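Local atomic coordinates of Fe2OG dioxygenase domain-containing protein (Pseudomonas putida, PDB entry 4J25), a protein that probably hydroxylates prolyl residues in a protein substrate, as an iron- and 2-oxoglutarate-dependent dioxygenase of the prolyl 4-hydroxylase type. Residues R155-W168 with A210-R224. Sequence-based numbering, arbitrary orientation. Where two conformers were deposited one is given.
Sequences RRMVSAVLYLNEGW and AGRERLSLTGWFRRR. With OGA (N-oxalylglycine), chain J.
R156 lays its chain over one face of the W220 indole, the two side chains running alongside each other in the same direction. R156 CD touches W220 CG at 3.6 Å, and a bend at chi3 (-58°) brings R156 NH1 down over the middle of the ring system, 3.3 Å from W220 CE2, for a cation-pi contact, while NH2 bonds to the D148 backbone oxygen. Beside them, the guanidinium groups of R155 and R222 stack with their planes 23° apart; E128 and D129 form salt bridges to R155 and R222 respectively, which probably ease the closeness of two positive groups. A nearly straight bond in the guanidinium plane joins R155 NE to R223 O at 2.7 Å; an alanine here would probably leave that oxygen without this donor, E128 without this salt-bridge partner and one face of R222 uncovered. Where M157 and V158 both face F221, a classic beta bulge interrupts the antiparallel pairing of two central strands of the double-stranded beta-helix. From there the sheet divides two environments. L162, L217 and F221 project towards helix 103-123, while V158 lies against V197 and L199 and, with A160, meets the F221 ring. V161, Y163, R214, S216, T218 and W220 line the opposite hollow, filled by N-oxalylglycine near the manganese. R214, extended from CG to NE, hydrogen-bonds the G174 backbone oxygen through NE and ligand O4 through R214 NH1 (2.9 Å), its guanidinium standing 75° to the Y163 ring. At the far end N165 OD1 accepts from L215 N at 2.7 Å, using a lone pair in its carbonyl plane. Finally R212 CD lies over the six-membered ring of W168, and the guanidinium has CE3 over its centre, R212 CZ 3.5 Å from W168 CE3, while R212 NH1 bonds to the E166 oxygen and A210 CB abuts the indole edge at W168 CZ2, 3.8 Å away.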
loop_
_atom_site.group_PDB
_atom_site.type_symbol
_atom_site.label_atom_id
_atom_site.label_comp_id
_atom_site.label_asym_id
_atom_site.label_seq_id
_atom_site.Cartn_x
_atom_site.Cartn_y
_atom_site.Cartn_z
ATOM N N ARG A 155 6.025 -15.095 -2.834
ATOM C CA ARG A 155 6.286 -14.867 -1.404
ATOM C C ARG A 155 5.459 -13.718 -0.838
ATOM O O ARG A 155 5.343 -13.566 0.374
ATOM C CB ARG A 155 7.760 -14.550 -1.178
ATOM C CG ARG A 155 8.694 -15.721 -1.385
ATOM C CD ARG A 155 10.110 -15.250 -1.532
ATOM N NE ARG A 155 10.576 -14.543 -0.343
ATOM C CZ ARG A 155 11.719 -13.868 -0.287
ATOM N NH1 ARG A 155 12.510 -13.803 -1.349
ATOM N NH2 ARG A 155 12.079 -13.262 0.831
ATOM N N ARG A 156 4.892 -12.913 -1.728
ATOM C CA ARG A 156 4.070 -11.783 -1.319
ATOM C C ARG A 156 2.751 -12.274 -0.770
ATOM O O ARG A 156 2.006 -12.982 -1.434
ATOM C CB ARG A 156 3.904 -10.807 -2.480
ATOM C CG ARG A 156 5.250 -10.440 -3.056
ATOM C CD ARG A 156 5.203 -9.378 -4.106
ATOM N NE ARG A 156 4.351 -9.719 -5.234
ATOM C CZ ARG A 156 4.107 -8.887 -6.245
ATOM N NH1 ARG A 156 4.666 -7.680 -6.269
ATOM N NH2 ARG A 156 3.316 -9.258 -7.233
ATOM N N MET A 157 2.496 -11.919 0.480
ATOM C CA MET A 157 1.346 -12.403 1.219
ATOM C C MET A 157 0.312 -11.301 1.470
ATOM O O MET A 157 -0.877 -11.568 1.524
ATOM C CB MET A 157 1.789 -12.949 2.571
ATOM C CG MET A 157 2.710 -14.150 2.497
ATOM S SD MET A 157 1.975 -15.499 1.529
ATOM C CE MET A 157 0.624 -15.966 2.589
ATOM N N VAL A 158 0.772 -10.072 1.675
ATOM C CA VAL A 158 -0.129 -8.974 1.981
ATOM C C VAL A 158 0.342 -7.746 1.228
ATOM O O VAL A 158 1.518 -7.437 1.245
ATOM C CB VAL A 158 -0.143 -8.626 3.496
ATOM C CG1 VAL A 158 -1.105 -7.444 3.763
ATOM C CG2 VAL A 158 -0.515 -9.848 4.359
ATOM N N SER A 159 -0.583 -7.050 0.590
ATOM C CA SER A 159 -0.277 -5.887 -0.224
ATOM C C SER A 159 -0.667 -4.647 0.539
ATOM O O SER A 159 -1.622 -4.666 1.289
ATOM C CB SER A 159 -1.084 -5.923 -1.519
ATOM O OG SER A 159 -0.851 -7.127 -2.220
ATOM N N ALA A 160 0.064 -3.563 0.335
ATOM C CA ALA A 160 -0.233 -2.316 1.007
ATOM C C ALA A 160 0.148 -1.166 0.083
ATOM O O ALA A 160 1.264 -1.112 -0.448
ATOM C CB ALA A 160 0.514 -2.229 2.328
ATOM N N VAL A 161 -0.803 -0.268 -0.122
ATOM C CA VAL A 161 -0.612 0.895 -0.964
ATOM C C VAL A 161 -0.954 2.133 -0.156
ATOM O O VAL A 161 -2.045 2.210 0.423
ATOM C CB VAL A 161 -1.562 0.885 -2.169
ATOM C CG1 VAL A 161 -1.105 1.927 -3.196
ATOM C CG2 VAL A 161 -1.630 -0.463 -2.781
ATOM N N LEU A 162 -0.033 3.096 -0.121
ATOM C CA LEU A 162 -0.296 4.389 0.502
ATOM C C LEU A 162 -0.473 5.434 -0.601
ATOM O O LEU A 162 0.371 5.555 -1.491
ATOM C CB LEU A 162 0.844 4.788 1.458
ATOM C CG LEU A 162 0.659 6.169 2.131
ATOM C CD1 LEU A 162 -0.437 6.156 3.168
ATOM C CD2 LEU A 162 1.954 6.617 2.765
ATOM N N TYR A 163 -1.585 6.166 -0.578
ATOM C CA TYR A 163 -1.801 7.200 -1.597
ATOM C C TYR A 163 -1.330 8.575 -1.107
ATOM O O TYR A 163 -1.270 8.840 0.090
ATOM C CB TYR A 163 -3.260 7.208 -2.096
ATOM C CG TYR A 163 -3.646 5.867 -2.691
ATOM C CD1 TYR A 163 -3.133 5.457 -3.907
ATOM C CD2 TYR A 163 -4.487 5.001 -2.017
ATOM C CE1 TYR A 163 -3.454 4.217 -4.440
ATOM C CE2 TYR A 163 -4.813 3.764 -2.550
ATOM C CZ TYR A 163 -4.299 3.391 -3.764
ATOM O OH TYR A 163 -4.611 2.163 -4.294
ATOM N N LEU A 164 -0.978 9.434 -2.055
ATOM C CA LEU A 164 -0.185 10.622 -1.767
ATOM C C LEU A 164 -0.740 11.895 -2.402
ATOM O O LEU A 164 -0.070 12.924 -2.416
ATOM C CB LEU A 164 1.221 10.409 -2.300
ATOM C CG LEU A 164 1.973 9.204 -1.730
ATOM C CD1 LEU A 164 3.312 9.049 -2.411
ATOM C CD2 LEU A 164 2.138 9.352 -0.226
ATOM N N ASN A 165 -1.958 11.837 -2.931
ATOM C CA ASN A 165 -2.437 12.945 -3.757
ATOM C C ASN A 165 -3.361 13.910 -3.035
ATOM O O ASN A 165 -4.460 13.547 -2.606
ATOM C CB ASN A 165 -3.130 12.400 -4.988
ATOM C CG ASN A 165 -2.319 11.336 -5.669
ATOM O OD1 ASN A 165 -1.288 11.619 -6.286
ATOM N ND2 ASN A 165 -2.780 10.091 -5.566
ATOM N N GLU A 166 -2.908 15.155 -2.932
ATOM C CA GLU A 166 -3.684 16.203 -2.304
ATOM C C GLU A 166 -4.788 16.670 -3.244
ATOM O O GLU A 166 -4.586 16.740 -4.455
ATOM C CB GLU A 166 -2.772 17.380 -1.951
ATOM C CG GLU A 166 -1.599 17.000 -1.040
ATOM C CD GLU A 166 -2.060 16.504 0.312
ATOM O OE1 GLU A 166 -1.272 15.817 1.018
ATOM O OE2 GLU A 166 -3.222 16.803 0.666
ATOM N N GLY A 167 -5.955 16.960 -2.679
ATOM C CA GLY A 167 -7.033 17.609 -3.411
ATOM C C GLY A 167 -7.659 16.793 -4.527
ATOM O O GLY A 167 -8.147 17.358 -5.511
ATOM N N TRP A 168 -7.647 15.470 -4.382
ATOM C CA TRP A 168 -8.205 14.585 -5.397
ATOM C C TRP A 168 -9.712 14.743 -5.449
ATOM O O TRP A 168 -10.353 14.920 -4.418
ATOM C CB TRP A 168 -7.864 13.124 -5.084
ATOM C CG TRP A 168 -7.926 12.270 -6.299
ATOM C CD1 TRP A 168 -8.997 11.548 -6.744
ATOM C CD2 TRP A 168 -6.877 12.056 -7.247
ATOM N NE1 TRP A 168 -8.676 10.907 -7.908
ATOM C CE2 TRP A 168 -7.379 11.203 -8.240
ATOM C CE3 TRP A 168 -5.563 12.515 -7.355
ATOM C CZ2 TRP A 168 -6.612 10.789 -9.325
ATOM C CZ3 TRP A 168 -4.801 12.104 -8.439
ATOM C CH2 TRP A 168 -5.326 11.250 -9.405
ATOM N N ALA A 210 -6.663 7.938 -14.654
ATOM C CA ALA A 210 -6.906 9.221 -14.012
ATOM C C ALA A 210 -6.691 10.329 -15.018
ATOM O O ALA A 210 -6.051 10.125 -16.046
ATOM C CB ALA A 210 -5.970 9.414 -12.837
ATOM N N GLY A 211 -7.217 11.506 -14.707
ATOM C CA GLY A 211 -7.042 12.659 -15.564
ATOM C C GLY A 211 -5.875 13.513 -15.120
ATOM O O GLY A 211 -5.597 14.534 -15.732
ATOM N N ARG A 212 -5.197 13.111 -14.047
ATOM C CA ARG A 212 -4.042 13.858 -13.558
ATOM C C ARG A 212 -3.039 12.897 -12.926
ATOM O O ARG A 212 -3.378 11.767 -12.611
ATOM C CB ARG A 212 -4.465 14.931 -12.550
ATOM C CG ARG A 212 -5.279 14.389 -11.388
ATOM C CD ARG A 212 -5.538 15.435 -10.293
ATOM N NE ARG A 212 -4.456 15.496 -9.306
ATOM C CZ ARG A 212 -4.606 15.829 -8.022
ATOM N NH1 ARG A 212 -3.552 15.848 -7.213
ATOM N NH2 ARG A 212 -5.799 16.136 -7.532
ATOM N N GLU A 213 -1.801 13.343 -12.772
ATOM C CA GLU A 213 -0.754 12.485 -12.235
ATOM C C GLU A 213 -1.205 11.849 -10.937
ATOM O O GLU A 213 -1.703 12.523 -10.037
ATOM C CB GLU A 213 0.510 13.285 -11.958
ATOM C CG GLU A 213 1.183 13.839 -13.176
ATOM C CD GLU A 213 2.369 14.688 -12.800
ATOM O OE1 GLU A 213 2.910 14.491 -11.683
ATOM O OE2 GLU A 213 2.752 15.559 -13.607
ATOM N N ARG A 214 -1.029 10.545 -10.835
ATOM C CA ARG A 214 -1.483 9.833 -9.660
ATOM C C ARG A 214 -0.298 9.213 -8.932
ATOM O O ARG A 214 0.395 8.377 -9.473
ATOM C CB ARG A 214 -2.488 8.775 -10.072
ATOM C CG ARG A 214 -3.062 7.945 -8.959
ATOM C CD ARG A 214 -3.540 6.684 -9.602
ATOM N NE ARG A 214 -4.421 5.858 -8.795
ATOM C CZ ARG A 214 -4.043 4.769 -8.121
ATOM N NH1 ARG A 214 -2.768 4.386 -8.075
ATOM N NH2 ARG A 214 -4.949 4.075 -7.458
ATOM N N LEU A 215 -0.111 9.623 -7.687
ATOM C CA LEU A 215 1.033 9.219 -6.886
ATOM C C LEU A 215 0.688 8.211 -5.801
ATOM O O LEU A 215 -0.309 8.376 -5.094
ATOM C CB LEU A 215 1.632 10.445 -6.208
ATOM C CG LEU A 215 2.105 11.608 -7.067
ATOM C CD1 LEU A 215 2.862 12.579 -6.164
ATOM C CD2 LEU A 215 2.965 11.159 -8.195
ATOM N N SER A 216 1.526 7.186 -5.653
ATOM C CA SER A 216 1.341 6.192 -4.591
ATOM C C SER A 216 2.661 5.575 -4.119
ATOM O O SER A 216 3.701 5.742 -4.742
ATOM C CB SER A 216 0.441 5.065 -5.082
ATOM O OG SER A 216 1.007 4.488 -6.235
ATOM N N LEU A 217 2.593 4.873 -2.997
ATOM C CA LEU A 217 3.715 4.114 -2.461
ATOM C C LEU A 217 3.162 2.704 -2.270
ATOM O O LEU A 217 2.302 2.466 -1.431
ATOM C CB LEU A 217 4.175 4.748 -1.150
ATOM C CG LEU A 217 5.405 4.220 -0.424
ATOM C CD1 LEU A 217 6.585 4.092 -1.351
ATOM C CD2 LEU A 217 5.746 5.139 0.737
ATOM N N THR A 218 3.643 1.791 -3.105
ATOM C CA THR A 218 3.099 0.449 -3.181
ATOM C C THR A 218 4.113 -0.572 -2.655
ATOM O O THR A 218 5.319 -0.435 -2.871
ATOM C CB THR A 218 2.690 0.124 -4.628
ATOM O OG1 THR A 218 1.970 -1.111 -4.661
ATOM C CG2 THR A 218 3.911 0.046 -5.539
ATOM N N GLY A 219 3.624 -1.591 -1.953
ATOM C CA GLY A 219 4.509 -2.552 -1.335
ATOM C C GLY A 219 3.857 -3.880 -0.996
ATOM O O GLY A 219 2.644 -4.052 -1.165
ATOM N N TRP A 220 4.674 -4.790 -0.466
ATOM C CA TRP A 220 4.239 -6.153 -0.123
ATOM C C TRP A 220 5.013 -6.665 1.056
ATOM O O TRP A 220 6.240 -6.473 1.136
ATOM C CB TRP A 220 4.436 -7.096 -1.311
ATOM C CG TRP A 220 3.667 -6.623 -2.477
ATOM C CD1 TRP A 220 2.364 -6.894 -2.766
ATOM C CD2 TRP A 220 4.134 -5.736 -3.497
ATOM N NE1 TRP A 220 1.994 -6.235 -3.908
ATOM C CE2 TRP A 220 3.060 -5.503 -4.366
ATOM C CE3 TRP A 220 5.355 -5.093 -3.739
ATOM C CZ2 TRP A 220 3.174 -4.683 -5.477
ATOM C CZ3 TRP A 220 5.467 -4.279 -4.825
ATOM C CH2 TRP A 220 4.386 -4.077 -5.689
ATOM N N PHE A 221 4.286 -7.252 1.997
ATOM C CA PHE A 221 4.890 -8.026 3.060
ATOM C C PHE A 221 5.105 -9.435 2.538
ATOM O O PHE A 221 4.196 -10.019 1.927
ATOM C CB PHE A 221 3.969 -8.087 4.283
ATOM C CG PHE A 221 3.692 -6.756 4.922
ATOM C CD1 PHE A 221 4.576 -6.231 5.853
ATOM C CD2 PHE A 221 2.542 -6.049 4.618
ATOM C CE1 PHE A 221 4.333 -5.003 6.453
ATOM C CE2 PHE A 221 2.298 -4.824 5.208
ATOM C CZ PHE A 221 3.194 -4.307 6.136
ATOM N N ARG A 222 6.282 -9.997 2.807
ATOM C CA ARG A 222 6.674 -11.275 2.242
ATOM C C ARG A 222 7.073 -12.301 3.288
ATOM O O ARG A 222 7.543 -11.945 4.358
ATOM C CB ARG A 222 7.854 -11.088 1.299
ATOM C CG ARG A 222 7.661 -10.024 0.255
ATOM C CD ARG A 222 8.801 -10.022 -0.737
ATOM N NE ARG A 222 10.058 -9.690 -0.085
ATOM C CZ ARG A 222 11.251 -9.745 -0.668
ATOM N NH1 ARG A 222 11.371 -10.121 -1.932
ATOM N NH2 ARG A 222 12.331 -9.417 0.025
ATOM N N ARG A 223 6.854 -13.572 2.960
ATOM C CA ARG A 223 7.440 -14.703 3.674
ATOM C C ARG A 223 8.778 -15.056 3.049
ATOM O O ARG A 223 9.074 -14.658 1.920
ATOM C CB ARG A 223 6.573 -15.961 3.525
ATOM C CG ARG A 223 5.225 -15.906 4.164
ATOM C CD ARG A 223 4.430 -17.186 3.858
ATOM N NE ARG A 223 5.160 -18.383 4.273
ATOM C CZ ARG A 223 5.104 -18.917 5.487
ATOM N NH1 ARG A 223 4.327 -18.382 6.421
ATOM N NH2 ARG A 223 5.814 -20.005 5.767
ATOM N N ARG A 224 9.548 -15.877 3.755
ATOM C CA ARG A 224 10.793 -16.395 3.230
ATOM C C ARG A 224 10.589 -17.187 1.925
ATOM O O ARG A 224 11.293 -16.959 0.944
ATOM C CB ARG A 224 11.469 -17.262 4.307
ATOM C CG ARG A 224 12.714 -18.030 3.865
ATOM C CD ARG A 224 13.315 -18.765 5.063
ATOM N NE ARG A 224 12.292 -19.498 5.812
ATOM C CZ ARG A 224 11.877 -20.728 5.526
ATOM N NH1 ARG A 224 12.411 -21.407 4.518
ATOM N NH2 ARG A 224 10.933 -21.296 6.261
HETATM C C1 OGA J . 0.256 -2.737 -7.913
HETATM C C2 OGA J . -1.106 -2.129 -7.786
HETATM C C4 OGA J . -2.560 -0.205 -7.254
HETATM C C5 OGA J . -2.533 1.225 -6.833
HETATM O O1 OGA J . 1.251 -1.955 -7.906
HETATM O O2 OGA J . 0.402 -4.008 -8.002
HETATM O "O2'" OGA J . -2.095 -2.810 -8.016
HETATM O O3 OGA J . -3.504 1.694 -6.190
HETATM N N1 OGA J . -1.249 -0.749 -7.382
HETATM O O4 OGA J . -1.551 1.962 -7.112
HETATM O O HOH W 1 3.075 0.685 0.652
HETATM O O HOH W 2 -0.628 14.215 -6.578
#